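Local coordinates for protein COG0546: Predicted phosphatases (Streptococcus pneumoniae, PDB 2AH5) that is a predicted phosphatase of the haloacid dehalogenase-like hydrolase family, whose physiological substrate has not been established, at residues A[9-14]-A[114-119]; A[15-20]-A[182-187]; A[31-36]-A[64-69]; A[44-49]-A[55-60]; A[165-170]-A[177-182]. All coordinates share one frame; numbering follows the deposited sequence.

Interaction 1 of 5, residues A[9-14]-A[114-119]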
# COMPACT_ATOMS: atom_id res chain seq x y z
N PHE A 9 -4.82 -2.65 -6.46
CA PHE A 9 -4.94 -1.78 -5.31
C PHE A 9 -3.68 -1.88 -4.45
O PHE A 9 -3.18 -2.99 -4.22
CB PHE A 9 -6.09 -2.25 -4.44
CG PHE A 9 -7.42 -1.94 -5.01
CD1 PHE A 9 -8.01 -2.81 -5.90
CD2 PHE A 9 -8.09 -0.79 -4.64
CE1 PHE A 9 -9.27 -2.54 -6.41
CE2 PHE A 9 -9.38 -0.51 -5.14
CZ PHE A 9 -9.94 -1.39 -6.03
N ASP A 10 -3.16 -0.74 -3.98
CA ASP A 10 -2.23 -0.75 -2.83
C ASP A 10 -3.09 -1.16 -1.60
O ASP A 10 -4.31 -1.07 -1.65
CB ASP A 10 -1.58 0.64 -2.60
CG ASP A 10 -0.26 0.57 -1.80
OD1 ASP A 10 0.11 -0.51 -1.27
OD2 ASP A 10 0.44 1.61 -1.69
N LEU A 11 -2.46 -1.60 -0.52
CA LEU A 11 -3.17 -2.13 0.66
C LEU A 11 -3.16 -1.07 1.74
O LEU A 11 -4.14 -0.38 1.91
CB LEU A 11 -2.51 -3.43 1.18
CG LEU A 11 -3.20 -4.16 2.34
CD1 LEU A 11 -4.67 -4.46 2.03
CD2 LEU A 11 -2.44 -5.47 2.64
N ASP A 12 -2.05 -0.95 2.47
CA ASP A 12 -1.88 0.08 3.49
C ASP A 12 -2.03 1.47 2.89
O ASP A 12 -1.49 1.74 1.84
CB ASP A 12 -0.48 0.01 4.10
CG ASP A 12 -0.20 -1.30 4.71
OD1 ASP A 12 -0.60 -1.48 5.86
OD2 ASP A 12 0.38 -2.18 4.03
N GLY A 13 -2.78 2.33 3.55
CA GLY A 13 -2.93 3.71 3.12
C GLY A 13 -3.92 3.91 1.99
O GLY A 13 -4.19 5.03 1.62
N THR A 14 -4.45 2.81 1.45
CA THR A 14 -5.42 2.89 0.36
C THR A 14 -6.72 2.16 0.77
O THR A 14 -7.76 2.80 0.97
CB THR A 14 -4.81 2.31 -0.94
OG1 THR A 14 -3.72 3.13 -1.36
CG2 THR A 14 -5.84 2.23 -2.04
N GLN A 114 -1.91 -11.05 2.78
CA GLN A 114 -2.97 -12.03 2.80
C GLN A 114 -3.63 -12.10 4.16
O GLN A 114 -4.85 -12.07 4.21
CB GLN A 114 -2.49 -13.40 2.31
CG GLN A 114 -2.07 -13.32 0.85
CD GLN A 114 -2.60 -14.41 -0.04
OE1 GLN A 114 -2.08 -14.63 -1.15
NE2 GLN A 114 -3.64 -15.10 0.41
N ASP A 115 -2.84 -12.12 5.23
CA ASP A 115 -3.36 -12.14 6.59
C ASP A 115 -4.22 -10.92 6.89
O ASP A 115 -5.34 -11.05 7.42
CB ASP A 115 -2.22 -12.21 7.62
CG ASP A 115 -1.56 -13.58 7.68
OD1 ASP A 115 -2.12 -14.58 7.16
OD2 ASP A 115 -0.44 -13.63 8.26
N MSE A 116 -3.70 -9.74 6.56
CA MSE A 116 -4.44 -8.49 6.77
C MSE A 116 -5.77 -8.47 5.99
O MSE A 116 -6.84 -8.19 6.56
CB MSE A 116 -3.58 -7.27 6.41
CG MSE A 116 -4.32 -5.92 6.44
SE MSE A 116 -3.04 -4.42 6.24
CE MSE A 116 -1.61 -5.23 7.41
N ALA A 117 -5.72 -8.79 4.70
CA ALA A 117 -6.96 -8.82 3.92
C ALA A 117 -7.99 -9.78 4.53
O ALA A 117 -9.17 -9.44 4.62
CB ALA A 117 -6.71 -9.14 2.46
N LYS A 118 -7.56 -10.98 4.94
CA LYS A 118 -8.50 -11.92 5.60
C LYS A 118 -9.03 -11.37 6.94
O LYS A 118 -10.25 -11.44 7.20
CB LYS A 118 -7.87 -13.30 5.78
CG LYS A 118 -8.88 -14.42 5.89
CD LYS A 118 -8.37 -15.72 5.23
CE LYS A 118 -9.53 -16.46 4.51
NZ LYS A 118 -9.11 -17.56 3.56
N ASN A 119 -8.15 -10.80 7.76
CA ASN A 119 -8.55 -10.19 9.04
C ASN A 119 -9.63 -9.10 8.92
O ASN A 119 -10.53 -9.00 9.75
CB ASN A 119 -7.32 -9.61 9.75
CG ASN A 119 -6.35 -10.68 10.24
OD1 ASN A 119 -6.63 -11.89 10.18
ND2 ASN A 119 -5.18 -10.24 10.72

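Interaction 2 of 5, residues A[15-20]-A[182-187]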
# COMPACT_ATOMS: atom_id res chain seq x y z
N LEU A 15 -6.64 0.84 0.91
CA LEU A 15 -7.77 0.06 1.41
C LEU A 15 -7.83 0.11 2.94
O LEU A 15 -8.91 0.20 3.54
CB LEU A 15 -7.66 -1.40 0.94
CG LEU A 15 -7.63 -1.60 -0.58
CD1 LEU A 15 -7.22 -3.02 -0.95
CD2 LEU A 15 -8.99 -1.26 -1.18
N VAL A 16 -6.64 0.09 3.54
CA VAL A 16 -6.53 -0.20 4.97
C VAL A 16 -5.88 0.96 5.69
O VAL A 16 -4.78 1.36 5.35
CB VAL A 16 -5.76 -1.54 5.25
CG1 VAL A 16 -5.64 -1.73 6.76
CG2 VAL A 16 -6.52 -2.74 4.62
N ASP A 17 -6.60 1.50 6.68
CA ASP A 17 -6.00 2.44 7.60
C ASP A 17 -5.21 1.67 8.66
O ASP A 17 -5.72 1.37 9.76
CB ASP A 17 -7.05 3.37 8.25
CG ASP A 17 -6.40 4.44 9.11
OD1 ASP A 17 -5.16 4.37 9.28
OD2 ASP A 17 -7.11 5.33 9.61
N SER A 18 -3.96 1.38 8.33
CA SER A 18 -3.09 0.58 9.19
C SER A 18 -2.29 1.51 10.13
O SER A 18 -1.35 1.04 10.79
CB SER A 18 -2.15 -0.25 8.32
OG SER A 18 -1.66 0.53 7.23
N SER A 19 -2.60 2.81 10.13
CA SER A 19 -1.72 3.82 10.79
C SER A 19 -1.47 3.58 12.28
O SER A 19 -0.35 3.76 12.72
CB SER A 19 -2.20 5.26 10.58
OG SER A 19 -3.48 5.46 11.16
N ILE A 20 -2.50 3.20 13.05
CA ILE A 20 -2.27 2.97 14.50
C ILE A 20 -1.21 1.88 14.74
O ILE A 20 -0.28 2.08 15.52
CB ILE A 20 -3.58 2.70 15.30
CG1 ILE A 20 -4.54 3.89 15.18
CG2 ILE A 20 -3.24 2.49 16.79
CD1 ILE A 20 -5.95 3.60 15.58
N TRP A 182 -7.05 10.19 0.56
CA TRP A 182 -7.59 9.90 1.90
C TRP A 182 -6.59 9.12 2.75
O TRP A 182 -6.86 8.80 3.92
CB TRP A 182 -8.93 9.14 1.82
CG TRP A 182 -8.84 7.74 1.28
CD1 TRP A 182 -8.32 6.64 1.91
CD2 TRP A 182 -9.32 7.29 0.00
NE1 TRP A 182 -8.44 5.53 1.10
CE2 TRP A 182 -9.03 5.90 -0.08
CE3 TRP A 182 -9.93 7.92 -1.08
CZ2 TRP A 182 -9.34 5.13 -1.21
CZ3 TRP A 182 -10.24 7.15 -2.21
CH2 TRP A 182 -9.95 5.77 -2.27
N GLY A 183 -5.43 8.81 2.16
CA GLY A 183 -4.46 7.91 2.78
C GLY A 183 -3.20 8.59 3.27
O GLY A 183 -3.24 9.73 3.76
N PHE A 184 -2.07 7.91 3.11
CA PHE A 184 -0.85 8.31 3.81
C PHE A 184 0.03 9.27 3.02
O PHE A 184 0.67 10.13 3.62
CB PHE A 184 -0.08 7.08 4.34
CG PHE A 184 -0.92 6.16 5.21
CD1 PHE A 184 -1.96 6.67 5.99
CD2 PHE A 184 -0.64 4.80 5.27
CE1 PHE A 184 -2.74 5.84 6.79
CE2 PHE A 184 -1.40 3.96 6.08
CZ PHE A 184 -2.46 4.47 6.83
N GLY A 185 0.03 9.15 1.69
CA GLY A 185 0.80 10.04 0.85
C GLY A 185 0.12 11.39 0.71
O GLY A 185 -1.11 11.50 0.83
N GLU A 186 0.92 12.42 0.45
CA GLU A 186 0.43 13.80 0.31
C GLU A 186 0.06 14.11 -1.14
O GLU A 186 0.79 13.73 -2.06
CB GLU A 186 1.48 14.79 0.81
CG GLU A 186 2.10 14.46 2.17
CD GLU A 186 1.27 14.95 3.35
OE1 GLU A 186 0.03 15.04 3.24
OE2 GLU A 186 1.88 15.26 4.39
N GLN A 187 -1.06 14.81 -1.34
CA GLN A 187 -1.59 15.11 -2.67
C GLN A 187 -0.58 15.82 -3.58
O GLN A 187 -0.50 15.52 -4.76
CB GLN A 187 -2.90 15.91 -2.57
CG GLN A 187 -3.58 16.23 -3.90
CD GLN A 187 -4.99 16.79 -3.74
OE1 GLN A 187 -5.44 17.04 -2.61
NE2 GLN A 187 -5.69 16.99 -4.85

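Interaction 3 of 5, residues A[31-36]-A[64-69]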
# COMPACT_ATOMS: atom_id res chain seq x y z
N LYS A 31 11.23 2.99 21.85
CA LYS A 31 11.23 2.64 23.30
C LYS A 31 12.31 1.57 23.60
O LYS A 31 13.09 1.71 24.54
CB LYS A 31 9.84 2.16 23.75
CG LYS A 31 9.86 1.43 25.13
CD LYS A 31 8.52 0.91 25.54
CE LYS A 31 8.63 0.17 26.87
NZ LYS A 31 7.30 -0.11 27.49
N GLU A 32 12.36 0.52 22.79
CA GLU A 32 13.32 -0.56 23.05
C GLU A 32 14.76 -0.13 22.85
O GLU A 32 15.67 -0.57 23.59
CB GLU A 32 12.99 -1.81 22.21
CG GLU A 32 11.69 -2.53 22.63
CD GLU A 32 11.69 -2.90 24.12
OE1 GLU A 32 12.61 -3.62 24.54
OE2 GLU A 32 10.79 -2.45 24.85
N LEU A 33 14.96 0.75 21.86
CA LEU A 33 16.30 1.27 21.57
C LEU A 33 16.72 2.40 22.53
O LEU A 33 17.89 2.81 22.55
CB LEU A 33 16.39 1.72 20.11
CG LEU A 33 16.23 0.60 19.06
CD1 LEU A 33 16.34 1.16 17.66
CD2 LEU A 33 17.20 -0.57 19.25
N GLY A 34 15.77 2.89 23.31
CA GLY A 34 15.99 3.91 24.31
C GLY A 34 16.24 5.29 23.72
O GLY A 34 17.08 6.03 24.21
N VAL A 35 15.52 5.60 22.64
CA VAL A 35 15.67 6.87 21.90
C VAL A 35 14.33 7.58 21.81
O VAL A 35 13.29 6.93 21.77
CB VAL A 35 16.22 6.65 20.46
CG1 VAL A 35 17.61 6.02 20.49
CG2 VAL A 35 15.28 5.81 19.65
N PRO A 36 14.34 8.93 21.80
CA PRO A 36 13.04 9.60 21.70
C PRO A 36 12.33 9.25 20.40
O PRO A 36 12.98 9.09 19.33
CB PRO A 36 13.41 11.10 21.76
CG PRO A 36 14.75 11.11 22.52
CD PRO A 36 15.45 9.89 21.95
N ILE A 64 20.22 -0.23 12.26
CA ILE A 64 19.04 -0.37 11.38
C ILE A 64 18.47 -1.78 11.41
O ILE A 64 17.26 -1.95 11.54
CB ILE A 64 19.30 0.04 9.89
CG1 ILE A 64 19.79 1.49 9.80
CG2 ILE A 64 18.05 -0.16 9.03
CD1 ILE A 64 19.07 2.44 10.68
N SER A 65 19.35 -2.77 11.25
CA SER A 65 18.96 -4.18 11.22
C SER A 65 18.24 -4.59 12.51
O SER A 65 17.21 -5.25 12.47
CB SER A 65 20.18 -5.08 10.97
OG SER A 65 19.79 -6.43 10.87
N GLU A 66 18.80 -4.17 13.65
CA GLU A 66 18.16 -4.43 14.95
C GLU A 66 16.79 -3.76 15.02
O GLU A 66 15.80 -4.36 15.47
CB GLU A 66 19.04 -3.92 16.09
CG GLU A 66 18.46 -4.09 17.50
CD GLU A 66 19.28 -3.38 18.58
OE1 GLU A 66 20.26 -2.70 18.24
OE2 GLU A 66 18.93 -3.48 19.77
N ALA A 67 16.75 -2.49 14.61
CA ALA A 67 15.48 -1.73 14.56
C ALA A 67 14.42 -2.45 13.71
O ALA A 67 13.29 -2.60 14.15
CB ALA A 67 15.70 -0.32 14.06
N VAL A 68 14.79 -2.88 12.50
CA VAL A 68 13.86 -3.61 11.63
C VAL A 68 13.35 -4.90 12.28
O VAL A 68 12.16 -5.19 12.25
CB VAL A 68 14.49 -3.90 10.24
CG1 VAL A 68 13.59 -4.82 9.39
CG2 VAL A 68 14.72 -2.58 9.53
N GLN A 69 14.25 -5.65 12.90
CA GLN A 69 13.86 -6.84 13.63
C GLN A 69 12.84 -6.56 14.73
O GLN A 69 11.82 -7.25 14.81
CB GLN A 69 15.07 -7.58 14.19
CG GLN A 69 14.71 -8.85 14.97
CD GLN A 69 15.94 -9.53 15.56
OE1 GLN A 69 16.93 -9.71 14.87
NE2 GLN A 69 15.88 -9.91 16.83

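Interaction 4 of 5, residues A[44-49]-A[55-60]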
# COMPACT_ATOMS: atom_id res chain seq x y z
N ARG A 44 4.05 9.54 10.25
CA ARG A 44 3.17 9.47 9.07
C ARG A 44 3.99 9.36 7.77
O ARG A 44 3.61 8.63 6.83
CB ARG A 44 2.24 10.70 9.01
CG ARG A 44 1.01 10.56 9.90
CD ARG A 44 -0.12 11.54 9.54
NE ARG A 44 0.07 12.90 10.06
CZ ARG A 44 -0.04 13.25 11.34
NH1 ARG A 44 -0.33 12.34 12.26
NH2 ARG A 44 0.15 14.51 11.71
N GLY A 45 5.11 10.07 7.75
CA GLY A 45 6.02 10.10 6.62
C GLY A 45 6.72 8.77 6.41
O GLY A 45 7.21 8.50 5.31
N PHE A 46 6.78 7.94 7.46
CA PHE A 46 7.33 6.58 7.35
C PHE A 46 6.34 5.53 6.79
O PHE A 46 6.70 4.34 6.67
CB PHE A 46 7.84 6.07 8.71
CG PHE A 46 8.92 6.91 9.37
CD1 PHE A 46 9.64 7.87 8.67
CD2 PHE A 46 9.22 6.68 10.72
CE1 PHE A 46 10.63 8.63 9.32
CE2 PHE A 46 10.22 7.43 11.37
CZ PHE A 46 10.92 8.40 10.67
N MSE A 47 5.11 5.93 6.50
CA MSE A 47 4.09 5.00 5.99
C MSE A 47 4.10 4.97 4.46
O MSE A 47 3.45 5.80 3.81
CB MSE A 47 2.71 5.39 6.54
CG MSE A 47 2.71 5.48 8.06
SE MSE A 47 0.99 5.97 8.86
CE MSE A 47 1.59 5.95 10.87
N GLY A 48 4.82 4.01 3.89
CA GLY A 48 5.07 4.01 2.44
C GLY A 48 6.50 3.68 2.04
O GLY A 48 6.73 2.73 1.29
N PRO A 49 7.49 4.47 2.52
CA PRO A 49 8.88 4.16 2.21
C PRO A 49 9.33 2.82 2.82
O PRO A 49 8.68 2.34 3.77
CB PRO A 49 9.66 5.33 2.84
CG PRO A 49 8.66 6.38 3.06
CD PRO A 49 7.38 5.69 3.34
N PHE A 55 14.13 4.18 9.14
CA PHE A 55 15.02 4.08 10.30
C PHE A 55 16.37 4.75 10.05
O PHE A 55 16.98 5.30 10.97
CB PHE A 55 15.24 2.62 10.71
CG PHE A 55 14.10 2.04 11.53
CD1 PHE A 55 13.52 0.83 11.16
CD2 PHE A 55 13.64 2.67 12.69
CE1 PHE A 55 12.49 0.26 11.91
CE2 PHE A 55 12.61 2.11 13.45
CZ PHE A 55 12.02 0.90 13.05
N ALA A 56 16.85 4.72 8.81
CA ALA A 56 18.08 5.45 8.47
C ALA A 56 17.96 6.96 8.76
O ALA A 56 18.95 7.60 9.11
CB ALA A 56 18.49 5.19 7.02
N THR A 57 16.76 7.53 8.65
CA THR A 57 16.60 8.95 8.95
C THR A 57 16.86 9.34 10.42
O THR A 57 17.16 10.50 10.71
CB THR A 57 15.25 9.53 8.47
OG1 THR A 57 14.17 8.99 9.24
CG2 THR A 57 15.03 9.25 6.97
N CYS A 58 16.77 8.38 11.33
CA CYS A 58 16.81 8.72 12.76
C CYS A 58 17.67 7.83 13.65
O CYS A 58 17.74 8.05 14.86
CB CYS A 58 15.38 8.78 13.32
SG CYS A 58 14.40 7.33 12.93
N LEU A 59 18.30 6.81 13.06
CA LEU A 59 19.16 5.89 13.81
C LEU A 59 20.52 5.76 13.14
O LEU A 59 20.66 6.00 11.95
CB LEU A 59 18.51 4.51 13.91
CG LEU A 59 17.21 4.32 14.67
CD1 LEU A 59 16.78 2.86 14.55
CD2 LEU A 59 17.33 4.75 16.13
N SER A 60 21.52 5.35 13.92
CA SER A 60 22.82 5.04 13.33
C SER A 60 22.70 3.82 12.45
O SER A 60 21.94 2.89 12.76
CB SER A 60 23.88 4.82 14.42
OG SER A 60 24.11 6.02 15.11

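Interaction 5 of 5, residues A[165-170]-A[177-182]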
# COMPACT_ATOMS: atom_id res chain seq x y z
N PHE A 165 5.49 5.89 -4.50
CA PHE A 165 5.95 4.56 -4.92
C PHE A 165 4.95 3.86 -5.86
O PHE A 165 5.35 3.20 -6.81
CB PHE A 165 6.28 3.70 -3.70
CG PHE A 165 7.24 4.37 -2.75
CD1 PHE A 165 8.61 4.25 -2.94
CD2 PHE A 165 6.77 5.12 -1.68
CE1 PHE A 165 9.51 4.89 -2.06
CE2 PHE A 165 7.65 5.76 -0.80
CZ PHE A 165 9.03 5.64 -1.01
N ASP A 166 3.66 4.04 -5.59
CA ASP A 166 2.60 3.53 -6.47
C ASP A 166 2.65 4.26 -7.81
O ASP A 166 2.50 3.65 -8.84
CB ASP A 166 1.22 3.78 -5.84
CG ASP A 166 0.97 2.92 -4.60
OD1 ASP A 166 1.44 1.76 -4.58
OD2 ASP A 166 0.37 3.42 -3.63
N MSE A 167 2.84 5.58 -7.77
CA MSE A 167 2.82 6.37 -9.01
C MSE A 167 4.02 6.00 -9.88
O MSE A 167 3.87 5.80 -11.09
CB MSE A 167 2.86 7.88 -8.71
CG MSE A 167 1.74 8.41 -7.82
SE MSE A 167 -0.05 8.24 -8.64
CE MSE A 167 -0.63 6.43 -7.90
N LEU A 168 5.19 5.89 -9.27
CA LEU A 168 6.41 5.53 -10.02
C LEU A 168 6.34 4.09 -10.51
O LEU A 168 6.76 3.79 -11.63
CB LEU A 168 7.66 5.71 -9.16
CG LEU A 168 8.13 7.15 -8.93
CD1 LEU A 168 9.16 7.17 -7.83
CD2 LEU A 168 8.68 7.75 -10.21
N GLY A 169 5.82 3.19 -9.68
CA GLY A 169 5.58 1.81 -10.10
C GLY A 169 4.73 1.73 -11.36
O GLY A 169 5.03 0.96 -12.29
N ALA A 170 3.67 2.54 -11.42
CA ALA A 170 2.79 2.57 -12.57
C ALA A 170 3.54 3.06 -13.80
O ALA A 170 3.37 2.53 -14.89
CB ALA A 170 1.56 3.46 -12.32
N LYS A 177 -2.47 5.06 -13.54
CA LYS A 177 -2.32 5.38 -12.11
C LYS A 177 -3.47 6.27 -11.67
O LYS A 177 -3.76 7.30 -12.32
CB LYS A 177 -0.95 6.02 -11.79
CG LYS A 177 -0.28 6.74 -12.97
CD LYS A 177 0.96 7.53 -12.55
CE LYS A 177 1.91 7.80 -13.71
NZ LYS A 177 1.35 8.75 -14.74
N LEU A 178 -4.12 5.84 -10.60
CA LEU A 178 -5.21 6.58 -9.99
C LEU A 178 -4.80 6.96 -8.57
O LEU A 178 -4.66 6.07 -7.69
CB LEU A 178 -6.48 5.73 -9.98
CG LEU A 178 -7.81 6.47 -9.69
CD1 LEU A 178 -8.97 5.64 -10.22
CD2 LEU A 178 -8.02 6.84 -8.23
N ALA A 179 -4.57 8.25 -8.35
CA ALA A 179 -4.09 8.73 -7.04
C ALA A 179 -5.25 8.90 -6.07
O ALA A 179 -6.29 9.44 -6.43
CB ALA A 179 -3.34 10.09 -7.18
N ILE A 180 -5.05 8.47 -4.83
CA ILE A 180 -6.05 8.71 -3.79
C ILE A 180 -5.44 9.50 -2.65
O ILE A 180 -4.24 9.35 -2.35
CB ILE A 180 -6.74 7.40 -3.30
CG1 ILE A 180 -5.79 6.52 -2.43
CG2 ILE A 180 -7.40 6.68 -4.52
CD1 ILE A 180 -5.82 6.87 -0.91
N THR A 181 -6.23 10.38 -2.04
CA THR A 181 -5.68 11.35 -1.10
C THR A 181 -6.23 11.22 0.32
O THR A 181 -5.94 12.07 1.17
CB THR A 181 -5.90 12.81 -1.60
OG1 THR A 181 -7.30 13.06 -1.66
CG2 THR A 181 -5.32 13.01 -3.00
N TRP A 182 -7.05 10.19 0.56
CA TRP A 182 -7.59 9.90 1.90
C TRP A 182 -6.59 9.12 2.75
O TRP A 182 -6.86 8.80 3.92
CB TRP A 182 -8.93 9.14 1.82
CG TRP A 182 -8.84 7.74 1.28
CD1 TRP A 182 -8.32 6.64 1.91
CD2 TRP A 182 -9.32 7.29 0.00
NE1 TRP A 182 -8.44 5.53 1.10
CE2 TRP A 182 -9.03 5.90 -0.08
CE3 TRP A 182 -9.93 7.92 -1.08
CZ2 TRP A 182 -9.34 5.13 -1.21
CZ3 TRP A 182 -10.24 7.15 -2.21
CH2 TRP A 182 -9.95 5.77 -2.27

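Interaction 1 of 5, residues A[9-14]-A[114-119]
Leu11, in the loop that leaves strand 6-9, faces the helical segment 114-119, with its CA 8.4 Å from that of Ala117, far enough that side chains, chiefly Leu11 and Met116, make the contact. The loop carries the Asp-x-Asp-x-Thr pattern expected of a haloacid dehalogenase-like hydrolase, at the end of the first strand of the Rossmann-like core. Met116, present as selenomethionine, does the bridging. With CG swung opposite the backbone N (chi1 174°) its chain reaches straight out of the helix to SE and bends only at the last torsion. SE meets the CD2 methyl of Leu11 at 3.8 Å and lies close to Leu11 CG. A long, flexible chain, here a selenoether, suits this span, and the branched end of Leu11 gives it an apolar seat, backed by Ile104 and Thr106 of strand 102-106. Asp12 comes to the same atom nearly at a right angle. Its OD1 takes its polar partners elsewhere, in a salt bridge with Lys108 and a hydrogen bond with Ser18, so its contact with selenium is van der Waals packing. Tyr75 touches both Asp12 and Met116, and Asp12 OD1 lies 3.8 Å from Met116 SE.

Interaction 2 of 5, residues A[15-20]-A[182-187]
Phe184 reaches from the loop after strand 176-180 to the chain turn at Asp17, Ser18 and Ser19, and its far end makes the contact. From CB, which points at the other segment, the chain turns beside its own backbone N (chi1 -54°), carrying the ring forward so that its outer three carbons arrive first. On one flank, CD2 packs against Met47, and CE2 beyond it meets Ser18 OG at 3.6 Å, near the ring plane. On the other, CE1 has Ser19 CB 3.9 Å away. The tip, CZ, is the most heavily engaged: Asp17 OD1 stands 3.6 Å from it, at the ring edge, and Ser19 N approaches CZ obliquely at 3.7 Å. Carboxylate and ring planes are 64° apart. An aromatic edge, with its slightly positive C-H rim, is a fitting neighbour for these oxygens, which already have partners. The backbone bond from Ser19 N to Asp17 OD1 (3.1 Å, 158°) makes an Asx turn, and Ser19 OG adds a second bond (2.7 Å) to the syn lone pair of OD1; together they hold the carboxylate just ahead of helix 19-33. Ser18 OG is hydrogen-bonded to Asp12, and Phe184 N to Asp162. The short strand 16-17, paired antiparallel with 84-85, probably corresponds to the flap of this family, consistent with a helical C1 cap inserted between its arms. Phe184 thus lies where the core loops meet the cap hinge, beside the probable active site with its Asp10 and Asp12.

Interaction 3 of 5, residues A[31-36]-A[64-69]
Leu33, at the end of helix 19-33, divides its two methyl groups between neighbouring residues of helix 64-79: CD1 goes to Ala67 and CD2 to Glu66. The backbones come closest here, with the CA atoms of Leu33 and Ala67 7.7 Å apart. This is helix-to-helix packing in the helical cap, at the outer end of the two helices. Leu33 has CG on the side of its backbone N (chi1 -64°) and is extended beyond, which splays the methyls across the surface of the other helix. CD1 rests 3.9 Å from Ala67 CB, and the small alanine lets the leucine settle close to the helix backbone; Leu59 touches both residues. Glu66 runs the other way: its chain is extended through CG and CD (chi1 178°), so it slides past Leu33 in the opposite direction and turns the face of its carboxylate to the methyl. CD2 stands over that flat group, 3.6 Å from Glu66 CD and 3.4 Å from Glu66 OE2, with Glu66 OE1 a little farther off at 3.9 Å. Leu33 is also packed on Ile70, one turn along from Glu66. Just after Leu33 the chain leaves the helix through Gly34, whose positive phi (72°) closes a Schellman motif, a conformation easy for glycine. Glu66 OE1 has a weak hydrogen bond to Gln63. The Leu33-Ala67 half is apolar packing; the exposed glutamate offers Leu33 its carboxylate face as partial cover and can probably keep its charge solvated.

Interaction 4 of 5, residues A[44-49]-A[55-60]
Phe46 and Thr57 are brought together by their first torsions: Phe46 has CG beside its backbone N (chi1 -58°), which sends the ring across to segment 55-60, while Thr57 has OG1 tucked between its N and carbonyl carbon (chi1 69°), which turns the hydroxyl to the ring. The two side chains slide past one another in opposite directions. OG1 of Thr57 touches the leading bond of the ring, 3.6 Å from both Phe46 CE1 and Phe46 CZ. The hydroxyl is not bonded to the ring; it is hydrogen-bonded to the carbonyl O of Ser54, one helical turn back, so its proton is committed there and is not directed at the ring. Cys58 completes the contact from the next residue. Its SG is 4.3 Å from Phe46 CZ and 5.3 Å from the ring centroid, 62° off the ring normal, an oblique sulfur-aromatic contact. Phe55 O accepts from both Cys58 N (3.1 Å) and Leu59 N (2.9 Å), which ties the turn carrying Cys58 back to helix 51-56. Phe26 of helix 19-33 meets the rings of both Phe46 and Phe55, joining this surface contact to the cap interior. A bulky flat ring suits Phe46, since it can span the gap between the turns that follow the two short helices, 40-45 and 51-56, where the nearest CA atoms, of Phe46 and Phe55, are 8.6 Å apart. With a hydroxyl already engaged and a polarisable sulfur as its partners, the ring is held by dispersion and weak electrostatics, with no directional bond across the contact.

Interaction 5 of 5, residues A[165-170]-A[177-182]
Ala170 packs tightly on Lys177, methyl to methylene, with CB atoms 3.6 Å apart at the point where helix 164-173 has its backbone nearest to strand 176-180. Helix 165-170 and strand 177-180 run nearly antiparallel (173°), with axes 8.5 Å apart at closest. Such a small side chain lets the helix sit low over the strand. Farther along, Met167, present as selenomethionine, fills the wider space. Folded at its second and third torsions (chi3 92°), it lays SE 4.0 Å from Ala179 CB and CE 3.9 Å from Lys177 CB. Both alanines are buried, and Leu190 of helix 187-191 also touches Met167 and Ala179. The looser margin belongs to the lysine. Its CB joins the core, but the chain then climbs past the helix, with CD 3.7 Å from the backbone O of Met167, and carries NZ away from the segment to hydrogen bonds with the carbonyl groups of Gln194 and Tyr193. A long amphipathic chain fits such a rim, giving methylenes to the core and its charged tip to the loop beyond. Strand 157-161, helix 164-173 and strand 176-180 form a beta-alpha-beta crossover, and this helix-on-strand packing is typical of the Rossmann-like core of the haloacid dehalogenase superfamily.

In the fold
From the N terminus, strand 6-9 runs into the loop of interaction 1, which closes a long loop by reaching forward to helix 110-119. The next residues begin interaction 2, which spans almost the whole chain to segment 182-187 and so crosses interaction 1. Interaction 3 closes a shorter loop wholly within both, tying helix 19-33 to helix 64-79 in the cap, and interaction 4 lies within interaction 3; the two touch through Leu59. Interaction 5 comes after interaction 1 closes and falls inside the span of interaction 2, sharing Trp182 with it. Interactions 1, 2 and 5 meet around the core loops, while interaction 4 touches interactions 2 and 5, linking cap to core.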